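Local atomic coordinates of beta-glucuronidase (Dictyoglomus thermophilum, PDB entry 6XXW), a protein that probably hydrolyses beta-D-glucuronides, as a beta-glucuronidase of glycosyl hydrolase family 2. Residues 53-58 and 183-188; 100-105 and 139-144. One frame throughout, in Å; residues are numbered along the deposited sequence.

Overall arrangement
Both contacts belong to the beta-sandwich of the family 2 sugar-binding domain, and both draw on the same antiparallel sheet system, their centres about 13 Å apart. Along the chain they are concentric: 53-58 comes first and 183-188 last, while 100-105 and 139-144 of contact 2 pair within the excursion between them. The outer pair brings an early segment of the domain against a late one, and the inner pair joins two of its middle strands. They meet in the interior, where Val186 CG2 lies 4.0 Å from Ile139 CD1, and Phe58 of contact 1 packs by CZ on Asn143 of contact 2. A compact sandwich thus arises from sequence-distant strands.

Contact 1 (53-58 and 183-188)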
loop_
_atom_site.group_PDB
_atom_site.type_symbol
_atom_site.label_atom_id
_atom_site.label_comp_id
_atom_site.label_asym_id
_atom_site.label_seq_id
_atom_site.Cartn_x
_atom_site.Cartn_y
_atom_site.Cartn_z
ATOM N N PRO A 53 11.413 -2.162 27.949
ATOM C CA PRO A 53 10.590 -3.320 28.320
ATOM C C PRO A 53 11.376 -4.624 28.240
ATOM O O PRO A 53 12.283 -4.785 27.422
ATOM C CB PRO A 53 9.451 -3.290 27.288
ATOM C CG PRO A 53 10.113 -2.705 26.052
ATOM C CD PRO A 53 11.081 -1.648 26.605
ATOM N N VAL A 54 11.016 -5.557 29.118
ATOM C CA VAL A 54 11.568 -6.907 29.131
ATOM C C VAL A 54 10.402 -7.877 29.270
ATOM O O VAL A 54 9.594 -7.733 30.198
ATOM C CB VAL A 54 12.589 -7.080 30.276
ATOM C CG1 VAL A 54 12.994 -8.555 30.437
ATOM C CG2 VAL A 54 13.819 -6.215 30.027
ATOM N N PRO A 55 10.274 -8.893 28.406
ATOM C CA PRO A 55 11.177 -9.245 27.316
ATOM C C PRO A 55 10.889 -8.474 26.023
ATOM O O PRO A 55 9.733 -8.181 25.709
ATOM C CB PRO A 55 10.899 -10.738 27.122
ATOM C CG PRO A 55 9.433 -10.846 27.391
ATOM C CD PRO A 55 9.136 -9.836 28.487
ATOM N N ALA A 56 11.953 -8.171 25.289
ATOM C CA ALA A 56 11.888 -7.449 24.020
ATOM C C ALA A 56 13.291 -7.310 23.452
ATOM O O ALA A 56 14.271 -7.290 24.200
ATOM C CB ALA A 56 11.289 -6.056 24.193
ATOM N N SER A 57 13.403 -7.181 22.141
ATOM C CA SER A 57 14.651 -6.715 21.568
ATOM C C SER A 57 14.705 -5.214 21.813
ATOM O O SER A 57 13.671 -4.554 21.800
ATOM C CB SER A 57 14.665 -6.997 20.061
ATOM O OG SER A 57 14.609 -8.384 19.793
ATOM N N PHE A 58 15.905 -4.660 22.035
ATOM C CA PHE A 58 15.955 -3.217 22.281
ATOM C C PHE A 58 15.990 -2.379 21.005
ATOM O O PHE A 58 15.845 -1.154 21.089
ATOM C CB PHE A 58 17.155 -2.845 23.182
ATOM C CG PHE A 58 18.516 -3.177 22.601
ATOM C CD1 PHE A 58 19.065 -2.415 21.579
ATOM C CD2 PHE A 58 19.259 -4.243 23.098
ATOM C CE1 PHE A 58 20.336 -2.730 21.041
ATOM C CE2 PHE A 58 20.530 -4.559 22.572
ATOM C CZ PHE A 58 21.061 -3.792 21.545
ATOM N N HIS A 183 15.184 -11.518 25.364
ATOM C CA HIS A 183 14.086 -11.878 24.474
ATOM C C HIS A 183 13.026 -12.744 25.139
ATOM O O HIS A 183 11.925 -12.878 24.598
ATOM C CB HIS A 183 14.645 -12.595 23.242
ATOM C CG HIS A 183 15.432 -11.701 22.332
ATOM N ND1 HIS A 183 16.378 -12.178 21.449
ATOM C CD2 HIS A 183 15.387 -10.360 22.146
ATOM C CE1 HIS A 183 16.890 -11.168 20.767
ATOM N NE2 HIS A 183 16.299 -10.054 21.165
ATOM N N ARG A 184 13.316 -13.332 26.288
ATOM C CA ARG A 184 12.360 -14.192 26.967
ATOM C C ARG A 184 12.380 -13.854 28.453
ATOM O O ARG A 184 13.333 -13.235 28.937
ATOM C CB ARG A 184 12.673 -15.677 26.705
ATOM C CG ARG A 184 12.590 -16.009 25.207
ATOM C CD ARG A 184 12.975 -17.433 24.863
ATOM N NE ARG A 184 13.191 -17.555 23.423
ATOM C CZ ARG A 184 13.941 -18.499 22.860
ATOM N NH1 ARG A 184 14.537 -19.414 23.622
ATOM N NH2 ARG A 184 14.087 -18.538 21.542
ATOM N N PRO A 185 11.330 -14.230 29.187
ATOM C CA PRO A 185 11.144 -13.689 30.541
ATOM C C PRO A 185 12.287 -14.012 31.494
ATOM O O PRO A 185 12.892 -15.082 31.441
ATOM C CB PRO A 185 9.836 -14.347 30.998
ATOM C CG PRO A 185 9.060 -14.511 29.718
ATOM C CD PRO A 185 10.112 -14.923 28.714
ATOM N N VAL A 186 12.582 -13.044 32.351
ATOM C CA VAL A 186 13.450 -13.228 33.505
ATOM C C VAL A 186 12.555 -13.535 34.694
ATOM O O VAL A 186 11.618 -12.781 34.977
ATOM C CB VAL A 186 14.280 -11.967 33.775
ATOM C CG1 VAL A 186 15.193 -12.191 34.980
ATOM C CG2 VAL A 186 15.091 -11.556 32.526
ATOM N N VAL A 187 12.814 -14.645 35.386
ATOM C CA VAL A 187 11.982 -14.993 36.533
ATOM C C VAL A 187 12.861 -15.498 37.668
ATOM O O VAL A 187 13.981 -15.970 37.465
ATOM C CB VAL A 187 10.895 -16.045 36.189
ATOM C CG1 VAL A 187 10.117 -15.652 34.917
ATOM C CG2 VAL A 187 11.521 -17.411 36.032
ATOM N N ILE A 188 12.330 -15.380 38.879
ATOM C CA ILE A 188 12.930 -15.957 40.074
ATOM C C ILE A 188 11.945 -16.972 40.631
ATOM O O ILE A 188 10.745 -16.699 40.715
ATOM C CB ILE A 188 13.271 -14.879 41.116
ATOM C CG1 ILE A 188 14.265 -13.887 40.523
ATOM C CG2 ILE A 188 13.908 -15.510 42.344
ATOM C CD1 ILE A 188 14.780 -12.888 41.514
#
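His183 turns its CG anti to its own carbonyl carbon (chi1 -69°), and Ser57 does the same with OG (chi1 -63°), which brings the hydroxyl and the imidazole of these residues together at one end of the contact. The setting is a buried part of the beta-sandwich of the family 2 sugar-binding domain, where 53-58 and 183-188 run nearly antiparallel and each segment bends: one at the cis peptide before Pro55, the other at a corner at Arg184. Ser57 OG stands 2.7 Å from His183 NE2, meeting the ring obliquely. The hydroxyl of Ser57 is hydrogen-bonded to the backbone N of Lys315. Ala56 O lies at the ring edge, near its plane, 3.9 Å from His183 CD2.

At the middle, Pro55 sets its CB over the peptide that follows His183, 3.6 Å from Arg184 N. The guanidinium of Arg184 leads elsewhere, to a salt bridge with Glu308 and a hydrogen bond to Pro343 O, so this corner ties the sandwich to the TIM-barrel part of the chain. Ala56 also packs on Val320 of a second subunit. Beyond the corner, apolar groups take over: Pro55 CG approaches Pro185 CD, and Val54 CG1 rests 4.2 Å from Val186 CG2.

Contact 2 (100-105 and 139-144); sequences HFSEVY and IMVDNT
Phe101 and Asp142 pair through both backbone groups, Asp142 N donating a hydrogen bond to Phe101 O at 2.8 Å. In return, Asp142 O accepts two donors: Phe101 N in the carbonyl plane, and His100 N from above it, 38° out. Two residues facing one make this a classic beta bulge. Met140 O is also doubly used. Glu103 N and the hydroxyl of Ser102 reach it from opposite faces of its plane, Ser102 OG at 2.9 Å; with OG anti to the backbone N (chi1 -173°), that hydroxyl also lies against Ile139 CG2. Met140 N completes the pairing by donating to Glu103 O at 2.8 Å.

On the face bearing Phe101, Glu103, Met140 and Asp142, the bent Met140 chain brings CE within 3.5 Å of Glu103 CD, while Tyr105 OH donates to Glu103 OE2 from above the carboxylate plane. With an alanine in place of this glutamate, the Tyr105 hydroxyl would probably lose this acceptor and a gap would open beside the Met140 methyl. Thr144 N, from above the carboxylate plane, makes the Asx turn, and Thr144 OG1 adds a bond on the syn lone pair of the same Asp142 OD1, at 2.6 Å. Thr144 O finds no polar partner and sits at the edge of the Phe101 ring, 3.0 Å from CE2. The whole is an antiparallel strand pair of the sugar-binding beta-sandwich, ended by a classic bulge and an Asx turn.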
loop_
_atom_site.group_PDB
_atom_site.type_symbol
_atom_site.label_atom_id
_atom_site.label_comp_id
_atom_site.label_asym_id
_atom_site.label_seq_id
_atom_site.Cartn_x
_atom_site.Cartn_y
_atom_site.Cartn_z
ATOM N N HIS A 100 23.677 -12.170 22.526
ATOM C CA HIS A 100 24.081 -13.569 22.407
ATOM C C HIS A 100 24.967 -14.053 23.568
ATOM O O HIS A 100 24.957 -15.239 23.893
ATOM C CB HIS A 100 24.844 -13.788 21.083
ATOM C CG HIS A 100 24.061 -13.381 19.873
ATOM N ND1 HIS A 100 23.084 -14.177 19.318
ATOM C CD2 HIS A 100 24.084 -12.243 19.139
ATOM C CE1 HIS A 100 22.542 -13.551 18.286
ATOM N NE2 HIS A 100 23.128 -12.372 18.160
ATOM N N PHE A 101 25.763 -13.155 24.147
ATOM C CA PHE A 101 26.548 -13.426 25.352
ATOM C C PHE A 101 25.956 -12.638 26.515
ATOM O O PHE A 101 25.562 -11.477 26.344
ATOM C CB PHE A 101 28.018 -13.024 25.179
ATOM C CG PHE A 101 28.682 -13.603 23.965
ATOM C CD1 PHE A 101 29.444 -14.756 24.059
ATOM C CD2 PHE A 101 28.579 -12.975 22.730
ATOM C CE1 PHE A 101 30.074 -15.283 22.938
ATOM C CE2 PHE A 101 29.205 -13.498 21.615
ATOM C CZ PHE A 101 29.949 -14.651 21.714
ATOM N N SER A 102 25.894 -13.249 27.699
ATOM C CA SER A 102 25.228 -12.598 28.821
ATOM C C SER A 102 25.949 -12.892 30.133
ATOM O O SER A 102 26.551 -13.952 30.311
ATOM C CB SER A 102 23.763 -13.040 28.926
ATOM O OG SER A 102 23.073 -12.275 29.914
ATOM N N GLU A 103 25.873 -11.929 31.052
ATOM C CA GLU A 103 26.348 -12.061 32.425
ATOM C C GLU A 103 25.281 -11.518 33.368
ATOM O O GLU A 103 24.722 -10.449 33.115
ATOM C CB GLU A 103 27.663 -11.304 32.632
ATOM C CG GLU A 103 28.856 -11.907 31.878
ATOM C CD GLU A 103 30.032 -10.938 31.771
ATOM O OE1 GLU A 103 31.047 -11.308 31.152
ATOM O OE2 GLU A 103 29.943 -9.808 32.302
ATOM N N VAL A 104 25.009 -12.242 34.456
ATOM C CA VAL A 104 23.936 -11.899 35.390
ATOM C C VAL A 104 24.539 -11.573 36.752
ATOM O O VAL A 104 25.270 -12.391 37.326
ATOM C CB VAL A 104 22.905 -13.030 35.524
ATOM C CG1 VAL A 104 21.804 -12.611 36.487
ATOM C CG2 VAL A 104 22.313 -13.379 34.183
ATOM N N TYR A 105 24.217 -10.389 37.272
ATOM C CA TYR A 105 24.723 -9.938 38.563
ATOM C C TYR A 105 23.574 -9.739 39.536
ATOM O O TYR A 105 22.597 -9.056 39.215
ATOM C CB TYR A 105 25.498 -8.627 38.441
ATOM C CG TYR A 105 26.693 -8.700 37.530
ATOM C CD1 TYR A 105 26.541 -8.649 36.146
ATOM C CD2 TYR A 105 27.984 -8.796 38.050
ATOM C CE1 TYR A 105 27.645 -8.710 35.301
ATOM C CE2 TYR A 105 29.085 -8.862 37.215
ATOM C CZ TYR A 105 28.911 -8.813 35.846
ATOM O OH TYR A 105 29.994 -8.873 35.004
ATOM N N ILE A 139 21.814 -7.313 34.223
ATOM C CA ILE A 139 22.087 -8.291 33.182
ATOM C C ILE A 139 22.825 -7.578 32.061
ATOM O O ILE A 139 22.316 -6.601 31.501
ATOM C CB ILE A 139 20.807 -8.972 32.664
ATOM C CG1 ILE A 139 20.144 -9.747 33.810
ATOM C CG2 ILE A 139 21.142 -9.901 31.468
ATOM C CD1 ILE A 139 18.748 -10.285 33.520
ATOM N N MET A 140 24.038 -8.035 31.769
ATOM C CA MET A 140 24.784 -7.554 30.623
ATOM C C MET A 140 24.491 -8.475 29.449
ATOM O O MET A 140 24.470 -9.700 29.599
ATOM C CB MET A 140 26.288 -7.520 30.929
ATOM C CG MET A 140 27.172 -6.918 29.845
ATOM S SD MET A 140 27.422 -7.990 28.384
ATOM C CE MET A 140 28.288 -9.397 29.091
ATOM N N VAL A 141 24.263 -7.883 28.281
ATOM C CA VAL A 141 24.027 -8.635 27.054
ATOM C C VAL A 141 24.942 -8.061 25.982
ATOM O O VAL A 141 25.005 -6.843 25.812
ATOM C CB VAL A 141 22.554 -8.558 26.598
ATOM C CG1 VAL A 141 22.354 -9.375 25.328
ATOM C CG2 VAL A 141 21.598 -9.029 27.722
ATOM N N ASP A 142 25.636 -8.934 25.258
ATOM C CA ASP A 142 26.571 -8.541 24.205
ATOM C C ASP A 142 26.087 -9.182 22.914
ATOM O O ASP A 142 25.897 -10.401 22.866
ATOM C CB ASP A 142 27.994 -9.001 24.561
ATOM C CG ASP A 142 29.079 -8.386 23.666
ATOM O OD1 ASP A 142 28.794 -7.951 22.538
ATOM O OD2 ASP A 142 30.246 -8.357 24.094
ATOM N N ASN A 143 25.847 -8.364 21.881
ATOM C CA ASN A 143 25.359 -8.875 20.606
ATOM C C ASN A 143 26.469 -9.032 19.574
ATOM O O ASN A 143 26.178 -9.291 18.400
ATOM C CB ASN A 143 24.243 -7.974 20.049
ATOM C CG ASN A 143 24.721 -6.578 19.743
ATOM O OD1 ASN A 143 25.848 -6.223 20.071
ATOM N ND2 ASN A 143 23.867 -5.773 19.097
ATOM N N THR A 144 27.729 -8.900 19.988
ATOM C CA THR A 144 28.859 -9.040 19.078
ATOM C C THR A 144 28.994 -10.500 18.660
ATOM O O THR A 144 29.215 -11.372 19.503
ATOM C CB THR A 144 30.138 -8.569 19.766
ATOM O OG1 THR A 144 29.930 -7.244 20.279
ATOM C CG2 THR A 144 31.298 -8.545 18.774
#